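Local coordinates for protein Pbp related beta-lactamase (Pyrococcus abyssi, PDB 2QMI) that probably acts as a serine peptidase of the penicillin-binding protein and beta-lactamase family, assembling into a self-compartmentalizing octamer, at residues A[100-108]-A[164-172]; A[109-117]-A[139-149]. One frame throughout, in Å; residues are numbered along the deposited sequence.

Contact 1 (A[100-108]-A[164-172]); sequences TVHHLLTHS and GYVLLGKII
The hydroxyl of Tyr165 donates to the carbonyl of Leu105, OH to O 2.9 Å, arriving in the carbonyl plane on a lone pair with a C=O...O angle of 118°. This carbonyl lies in the final turn of the short helix, just before His107, whose positive phi and bonds back make a Schellman motif. The same tyrosine ring passes close to a second backbone oxygen of that turn, CE2 lying 3.4 Å from Leu104 O, while Leu168 CD1 of its own helix sits over the centre of one face. The ring also runs nearly parallel to the imidazole of His107, planes at 22°, but the two are slid so far apart that they barely overlap; CE1 of His107 meets CE2 of Tyr165 at 3.8 Å.

Beyond the tyrosine the contact is apolar, and Leu104 is its knob, set in a hole formed by Gly164, Leu167, Leu168 and Ile171. Its CG lies anti to the carbonyl carbon, and CD1 then reaches Leu167 CB at 3.9 Å, the two side chains crossing at about a right angle. Leu105 brings CD2 to 3.6 Å from Leu168 CD1, and at the start of the short helix Val101 CG1 meets the other branch, CD2, of Leu168 at 3.9 Å. The axes of segments 101-105 and 164-172 cross at -136°, 9.3 Å apart at closest approach.

All of this is buried in the helical part of the beta-lactamase-type domain. Helix 61-74 packs against helix 162-176 through Leu168 and Ile172, and Tyr165 touches Lys62, part of a probable SxxK motif; Ile140 of helix 136-142 packs on Leu167, and Tyr284 meets the His107 ring edge-to-face from the beta-sheet.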
# COMPACT_ATOMS: atom_id res chain seq x y z
N THR A 100 -29.36 -14.13 -46.87
CA THR A 100 -30.26 -13.18 -47.53
C THR A 100 -30.56 -11.95 -46.68
O THR A 100 -30.26 -11.92 -45.49
CB THR A 100 -31.60 -13.83 -47.88
OG1 THR A 100 -32.29 -14.14 -46.67
CG2 THR A 100 -31.38 -15.11 -48.68
N VAL A 101 -31.18 -10.95 -47.31
CA VAL A 101 -31.55 -9.72 -46.61
C VAL A 101 -32.47 -10.06 -45.43
O VAL A 101 -32.47 -9.39 -44.40
CB VAL A 101 -32.31 -8.74 -47.55
CG1 VAL A 101 -32.68 -7.47 -46.79
CG2 VAL A 101 -31.46 -8.41 -48.76
N HIS A 102 -33.25 -11.12 -45.61
CA HIS A 102 -34.17 -11.60 -44.59
C HIS A 102 -33.38 -12.15 -43.42
O HIS A 102 -33.71 -11.87 -42.26
CB HIS A 102 -35.06 -12.70 -45.17
CG HIS A 102 -35.90 -13.40 -44.14
ND1 HIS A 102 -36.98 -12.80 -43.54
CD2 HIS A 102 -35.80 -14.63 -43.60
CE1 HIS A 102 -37.52 -13.64 -42.67
NE2 HIS A 102 -36.82 -14.76 -42.69
N HIS A 103 -32.35 -12.95 -43.71
CA HIS A 103 -31.52 -13.52 -42.66
C HIS A 103 -30.91 -12.43 -41.78
O HIS A 103 -30.93 -12.53 -40.55
CB HIS A 103 -30.39 -14.37 -43.26
CG HIS A 103 -30.86 -15.60 -43.98
ND1 HIS A 103 -31.84 -16.43 -43.49
CD2 HIS A 103 -30.46 -16.15 -45.16
CE1 HIS A 103 -32.02 -17.44 -44.32
NE2 HIS A 103 -31.20 -17.29 -45.34
N LEU A 104 -30.37 -11.39 -42.40
CA LEU A 104 -29.75 -10.29 -41.65
C LEU A 104 -30.77 -9.57 -40.77
O LEU A 104 -30.48 -9.23 -39.62
CB LEU A 104 -29.12 -9.27 -42.61
CG LEU A 104 -27.95 -9.70 -43.50
CD1 LEU A 104 -27.48 -8.51 -44.33
CD2 LEU A 104 -26.81 -10.24 -42.65
N LEU A 105 -31.96 -9.33 -41.31
CA LEU A 105 -33.02 -8.66 -40.56
C LEU A 105 -33.42 -9.45 -39.32
O LEU A 105 -33.76 -8.87 -38.29
CB LEU A 105 -34.26 -8.49 -41.45
CG LEU A 105 -34.22 -7.47 -42.59
CD1 LEU A 105 -35.41 -7.71 -43.52
CD2 LEU A 105 -34.23 -6.06 -42.02
N THR A 106 -33.37 -10.77 -39.43
CA THR A 106 -33.75 -11.65 -38.33
C THR A 106 -32.59 -12.19 -37.49
O THR A 106 -32.81 -12.99 -36.58
CB THR A 106 -34.55 -12.86 -38.88
OG1 THR A 106 -33.79 -13.53 -39.88
CG2 THR A 106 -35.87 -12.39 -39.48
N HIS A 107 -31.37 -11.74 -37.77
CA HIS A 107 -30.21 -12.21 -37.03
C HIS A 107 -30.14 -13.73 -37.12
O HIS A 107 -29.89 -14.40 -36.12
CB HIS A 107 -30.30 -11.82 -35.55
CG HIS A 107 -30.34 -10.35 -35.31
ND1 HIS A 107 -29.26 -9.52 -35.53
CD2 HIS A 107 -31.34 -9.55 -34.87
CE1 HIS A 107 -29.59 -8.28 -35.23
NE2 HIS A 107 -30.85 -8.27 -34.82
N SER A 108 -30.39 -14.26 -38.31
CA SER A 108 -30.36 -15.70 -38.54
C SER A 108 -29.33 -16.16 -39.59
O SER A 108 -29.40 -17.29 -40.07
CB SER A 108 -31.75 -16.21 -38.93
OG SER A 108 -32.15 -15.74 -40.21
N GLY A 164 -24.73 -7.33 -38.69
CA GLY A 164 -25.81 -7.64 -39.60
C GLY A 164 -26.52 -6.38 -40.08
O GLY A 164 -26.85 -6.27 -41.26
N TYR A 165 -26.74 -5.42 -39.19
CA TYR A 165 -27.42 -4.19 -39.60
C TYR A 165 -26.48 -3.16 -40.20
O TYR A 165 -26.93 -2.19 -40.82
CB TYR A 165 -28.22 -3.59 -38.43
CG TYR A 165 -29.59 -4.21 -38.31
CD1 TYR A 165 -30.74 -3.42 -38.36
CD2 TYR A 165 -29.74 -5.59 -38.19
CE1 TYR A 165 -32.02 -4.00 -38.30
CE2 TYR A 165 -30.99 -6.18 -38.13
CZ TYR A 165 -32.13 -5.38 -38.18
OH TYR A 165 -33.36 -5.98 -38.14
N VAL A 166 -25.18 -3.37 -40.02
CA VAL A 166 -24.21 -2.48 -40.62
C VAL A 166 -24.28 -2.81 -42.12
O VAL A 166 -24.26 -1.91 -42.97
CB VAL A 166 -22.79 -2.76 -40.09
CG1 VAL A 166 -21.75 -2.04 -40.97
CG2 VAL A 166 -22.68 -2.28 -38.65
N LEU A 167 -24.40 -4.10 -42.43
CA LEU A 167 -24.51 -4.57 -43.81
C LEU A 167 -25.81 -4.07 -44.44
O LEU A 167 -25.82 -3.66 -45.61
CB LEU A 167 -24.44 -6.10 -43.85
CG LEU A 167 -23.06 -6.67 -43.49
CD1 LEU A 167 -23.15 -8.18 -43.30
CD2 LEU A 167 -22.07 -6.32 -44.58
N LEU A 168 -26.89 -4.11 -43.67
CA LEU A 168 -28.19 -3.63 -44.14
C LEU A 168 -28.06 -2.15 -44.47
O LEU A 168 -28.72 -1.65 -45.38
CB LEU A 168 -29.26 -3.81 -43.07
CG LEU A 168 -29.85 -5.21 -42.83
CD1 LEU A 168 -30.81 -5.16 -41.64
CD2 LEU A 168 -30.58 -5.67 -44.09
N GLY A 169 -27.22 -1.45 -43.73
CA GLY A 169 -27.01 -0.03 -43.98
C GLY A 169 -26.31 0.18 -45.32
O GLY A 169 -26.58 1.15 -46.03
N LYS A 170 -25.40 -0.73 -45.65
CA LYS A 170 -24.65 -0.67 -46.90
C LYS A 170 -25.55 -1.06 -48.08
O LYS A 170 -25.42 -0.52 -49.17
CB LYS A 170 -23.44 -1.60 -46.82
CG LYS A 170 -22.51 -1.53 -48.04
CD LYS A 170 -22.11 -0.09 -48.32
CE LYS A 170 -21.39 0.53 -47.14
NZ LYS A 170 -21.21 2.01 -47.34
N ILE A 171 -26.44 -2.01 -47.84
CA ILE A 171 -27.37 -2.45 -48.88
C ILE A 171 -28.28 -1.27 -49.24
O ILE A 171 -28.60 -1.05 -50.41
CB ILE A 171 -28.21 -3.65 -48.38
CG1 ILE A 171 -27.31 -4.88 -48.30
CG2 ILE A 171 -29.38 -3.89 -49.31
CD1 ILE A 171 -28.00 -6.13 -47.84
N ILE A 172 -28.67 -0.51 -48.23
CA ILE A 172 -29.53 0.65 -48.44
C ILE A 172 -28.84 1.67 -49.33
O ILE A 172 -29.46 2.24 -50.23
CB ILE A 172 -29.90 1.30 -47.09
CG1 ILE A 172 -30.92 0.40 -46.37
CG2 ILE A 172 -30.41 2.72 -47.30
CD1 ILE A 172 -31.33 0.89 -44.99

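Contact 2 (A[109-117]-A[139-149]); sequences SGIPSLGYA and TIAFARDMEKW
Thr139 CG2 stands over the centre of one face of the Tyr116 ring, a CH-pi contact of 3.9 Å only 3° off the ring normal, and Ala117 CB lies over the opposite face. At the edge of the Trp149 indole, near its plane, lie Ile111 CG2 and Pro112 O, while Pro112 CG comes in above the plane at the rim. In this helical part of the beta-lactamase-type domain, the loop 109-115 and the start of helix 116-124 pack on helix 136-142 and the irregular turns after it. Trp149 NE1 donates to Ser113 O, 3.3 Å away, from above the carbonyl plane. Pro112 CG presses on the same corner, 3.3 Å from Trp149 CD1, and Leu114 CD2 meets this atom too. Leu114's other branch, CD1, touches Ala143 CB at 3.7 Å, and Met146, bent at its own chi3 (-72°), brings CE to Ile111 CD1.

A second subunit packs against this region: its Arg443 makes a cation-pi contact with Trp149, and the hydroxyl of its Tyr373 is hydrogen-bonded to Phe142 O. Tyr116 OH is hydrogen-bonded to Asp234, and it also accepts a 2.8 Å bond from a water whose oxygen lies 2.7 Å from Thr139 OG1.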
# COMPACT_ATOMS: atom_id res chain seq x y z
N SER A 109 -28.38 -15.29 -39.93
CA SER A 109 -27.36 -15.63 -40.92
C SER A 109 -26.61 -16.92 -40.56
O SER A 109 -26.07 -17.60 -41.44
CB SER A 109 -26.36 -14.49 -41.09
OG SER A 109 -25.60 -14.29 -39.91
N GLY A 110 -26.58 -17.23 -39.27
CA GLY A 110 -25.89 -18.42 -38.81
C GLY A 110 -24.52 -18.07 -38.27
O GLY A 110 -23.80 -18.92 -37.76
N ILE A 111 -24.17 -16.79 -38.38
CA ILE A 111 -22.90 -16.29 -37.90
C ILE A 111 -23.06 -15.66 -36.53
O ILE A 111 -23.78 -14.67 -36.36
CB ILE A 111 -22.34 -15.23 -38.87
CG1 ILE A 111 -22.26 -15.81 -40.28
CG2 ILE A 111 -20.97 -14.77 -38.41
CD1 ILE A 111 -21.91 -14.80 -41.35
N PRO A 112 -22.40 -16.23 -35.51
CA PRO A 112 -22.54 -15.64 -34.18
C PRO A 112 -21.90 -14.26 -34.14
O PRO A 112 -21.11 -13.89 -35.01
CB PRO A 112 -21.85 -16.65 -33.27
CG PRO A 112 -20.80 -17.23 -34.17
CD PRO A 112 -21.51 -17.40 -35.49
N SER A 113 -22.27 -13.49 -33.12
CA SER A 113 -21.78 -12.13 -32.97
C SER A 113 -20.28 -11.95 -32.98
O SER A 113 -19.52 -12.79 -32.48
CB SER A 113 -22.34 -11.52 -31.69
OG SER A 113 -21.67 -10.32 -31.35
N LEU A 114 -19.85 -10.85 -33.57
CA LEU A 114 -18.45 -10.49 -33.57
C LEU A 114 -18.52 -9.51 -32.39
O LEU A 114 -19.52 -8.83 -32.22
CB LEU A 114 -18.07 -9.77 -34.87
CG LEU A 114 -18.59 -10.32 -36.21
CD1 LEU A 114 -18.07 -9.45 -37.36
CD2 LEU A 114 -18.16 -11.77 -36.41
N GLY A 115 -17.50 -9.44 -31.56
CA GLY A 115 -17.58 -8.51 -30.45
C GLY A 115 -17.34 -7.07 -30.89
O GLY A 115 -16.90 -6.25 -30.09
N TYR A 116 -17.64 -6.77 -32.15
CA TYR A 116 -17.42 -5.44 -32.72
C TYR A 116 -17.91 -4.26 -31.88
O TYR A 116 -17.10 -3.45 -31.44
CB TYR A 116 -18.00 -5.41 -34.16
CG TYR A 116 -18.81 -4.18 -34.54
CD1 TYR A 116 -20.14 -4.31 -34.96
CD2 TYR A 116 -18.27 -2.90 -34.44
CE1 TYR A 116 -20.92 -3.19 -35.25
CE2 TYR A 116 -19.04 -1.77 -34.73
CZ TYR A 116 -20.36 -1.93 -35.13
OH TYR A 116 -21.13 -0.82 -35.37
N ALA A 117 -19.21 -4.14 -31.66
CA ALA A 117 -19.74 -3.02 -30.90
C ALA A 117 -19.23 -3.01 -29.46
O ALA A 117 -18.93 -1.94 -28.92
CB ALA A 117 -21.26 -3.04 -30.92
N THR A 139 -15.77 -1.07 -40.56
CA THR A 139 -16.36 -2.22 -39.87
C THR A 139 -16.53 -3.40 -40.84
O THR A 139 -16.28 -4.56 -40.48
CB THR A 139 -17.75 -1.88 -39.25
OG1 THR A 139 -17.61 -0.77 -38.35
CG2 THR A 139 -18.30 -3.07 -38.48
N ILE A 140 -16.97 -3.11 -42.06
CA ILE A 140 -17.16 -4.16 -43.06
C ILE A 140 -15.79 -4.74 -43.42
O ILE A 140 -15.64 -5.96 -43.53
CB ILE A 140 -17.88 -3.62 -44.33
CG1 ILE A 140 -19.33 -3.28 -43.99
CG2 ILE A 140 -17.85 -4.67 -45.44
CD1 ILE A 140 -20.15 -2.72 -45.14
N ALA A 141 -14.80 -3.87 -43.60
CA ALA A 141 -13.45 -4.32 -43.92
C ALA A 141 -13.04 -5.32 -42.84
O ALA A 141 -12.70 -6.47 -43.14
CB ALA A 141 -12.49 -3.13 -43.93
N PHE A 142 -13.10 -4.89 -41.59
CA PHE A 142 -12.78 -5.73 -40.43
C PHE A 142 -13.50 -7.09 -40.48
O PHE A 142 -12.89 -8.13 -40.24
CB PHE A 142 -13.16 -4.98 -39.15
CG PHE A 142 -12.88 -5.74 -37.88
CD1 PHE A 142 -11.58 -6.06 -37.52
CD2 PHE A 142 -13.92 -6.12 -37.04
CE1 PHE A 142 -11.31 -6.75 -36.33
CE2 PHE A 142 -13.68 -6.82 -35.85
CZ PHE A 142 -12.37 -7.13 -35.49
N ALA A 143 -14.79 -7.08 -40.79
CA ALA A 143 -15.59 -8.31 -40.84
C ALA A 143 -15.42 -9.15 -42.12
O ALA A 143 -16.22 -10.04 -42.39
CB ALA A 143 -17.07 -7.97 -40.64
N ARG A 144 -14.36 -8.88 -42.88
CA ARG A 144 -14.13 -9.60 -44.13
C ARG A 144 -14.22 -11.13 -44.07
O ARG A 144 -14.65 -11.76 -45.04
CB ARG A 144 -12.76 -9.21 -44.71
CG ARG A 144 -12.54 -9.79 -46.10
CD ARG A 144 -11.41 -9.14 -46.88
NE ARG A 144 -10.09 -9.65 -46.51
CZ ARG A 144 -9.16 -10.00 -47.41
NH1 ARG A 144 -9.43 -9.90 -48.71
NH2 ARG A 144 -7.97 -10.44 -47.01
N ASP A 145 -13.82 -11.73 -42.95
CA ASP A 145 -13.85 -13.19 -42.83
C ASP A 145 -15.00 -13.72 -41.97
O ASP A 145 -14.94 -14.86 -41.50
CB ASP A 145 -12.53 -13.69 -42.23
CG ASP A 145 -11.31 -13.13 -42.93
OD1 ASP A 145 -11.21 -13.30 -44.15
OD2 ASP A 145 -10.45 -12.53 -42.24
N MET A 146 -16.05 -12.92 -41.78
CA MET A 146 -17.17 -13.36 -40.93
C MET A 146 -17.83 -14.66 -41.39
O MET A 146 -18.46 -15.36 -40.60
CB MET A 146 -18.22 -12.25 -40.80
CG MET A 146 -18.96 -11.89 -42.07
SD MET A 146 -20.01 -10.43 -41.82
CE MET A 146 -21.33 -11.13 -40.80
N GLU A 147 -17.68 -15.00 -42.67
CA GLU A 147 -18.28 -16.23 -43.15
C GLU A 147 -17.65 -17.43 -42.44
O GLU A 147 -18.35 -18.39 -42.11
CB GLU A 147 -18.09 -16.37 -44.67
CG GLU A 147 -18.58 -17.70 -45.20
CD GLU A 147 -18.23 -17.91 -46.67
OE1 GLU A 147 -18.90 -17.31 -47.54
OE2 GLU A 147 -17.28 -18.68 -46.93
N LYS A 148 -16.34 -17.37 -42.20
CA LYS A 148 -15.63 -18.46 -41.53
C LYS A 148 -16.02 -18.59 -40.06
O LYS A 148 -15.63 -19.55 -39.38
CB LYS A 148 -14.11 -18.22 -41.57
CG LYS A 148 -13.49 -18.14 -42.94
CD LYS A 148 -11.97 -18.16 -42.83
CE LYS A 148 -11.29 -17.97 -44.17
NZ LYS A 148 -11.38 -16.56 -44.64
N TRP A 149 -16.80 -17.63 -39.58
CA TRP A 149 -17.23 -17.60 -38.19
C TRP A 149 -18.56 -18.35 -37.97
O TRP A 149 -18.86 -18.77 -36.85
CB TRP A 149 -17.37 -16.14 -37.76
CG TRP A 149 -17.45 -15.91 -36.28
CD1 TRP A 149 -18.48 -15.32 -35.61
CD2 TRP A 149 -16.43 -16.18 -35.31
NE1 TRP A 149 -18.16 -15.19 -34.28
CE2 TRP A 149 -16.91 -15.71 -34.07
CE3 TRP A 149 -15.16 -16.76 -35.37
CZ2 TRP A 149 -16.16 -15.81 -32.89
CZ3 TRP A 149 -14.41 -16.86 -34.20
CH2 TRP A 149 -14.92 -16.39 -32.98
O HOH W 1 -19.80 0.48 -37.47

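From the N terminus, past helix 3-16, the first strands and helix 61-74, the chain reaches helix 101-105 and runs directly into 109-117, so the first halves of both contacts are consecutive. After helix 116-124 and a connecting loop it returns through 139-149, and contact 2 closes the inner loop. Helix 162-176 then brings 164-172 back onto 100-108, and contact 1 closes the larger loop around the smaller one: the two nest without crossing. Their centres are 12 Å apart and they touch, Lys170 CB packing on Ile140 CD1 at 3.9 Å and Val166 CG2 on Tyr116 OH. Contact 1 ties together two helices inside the domain, whereas contact 2 joins loop and helix where other subunits pack.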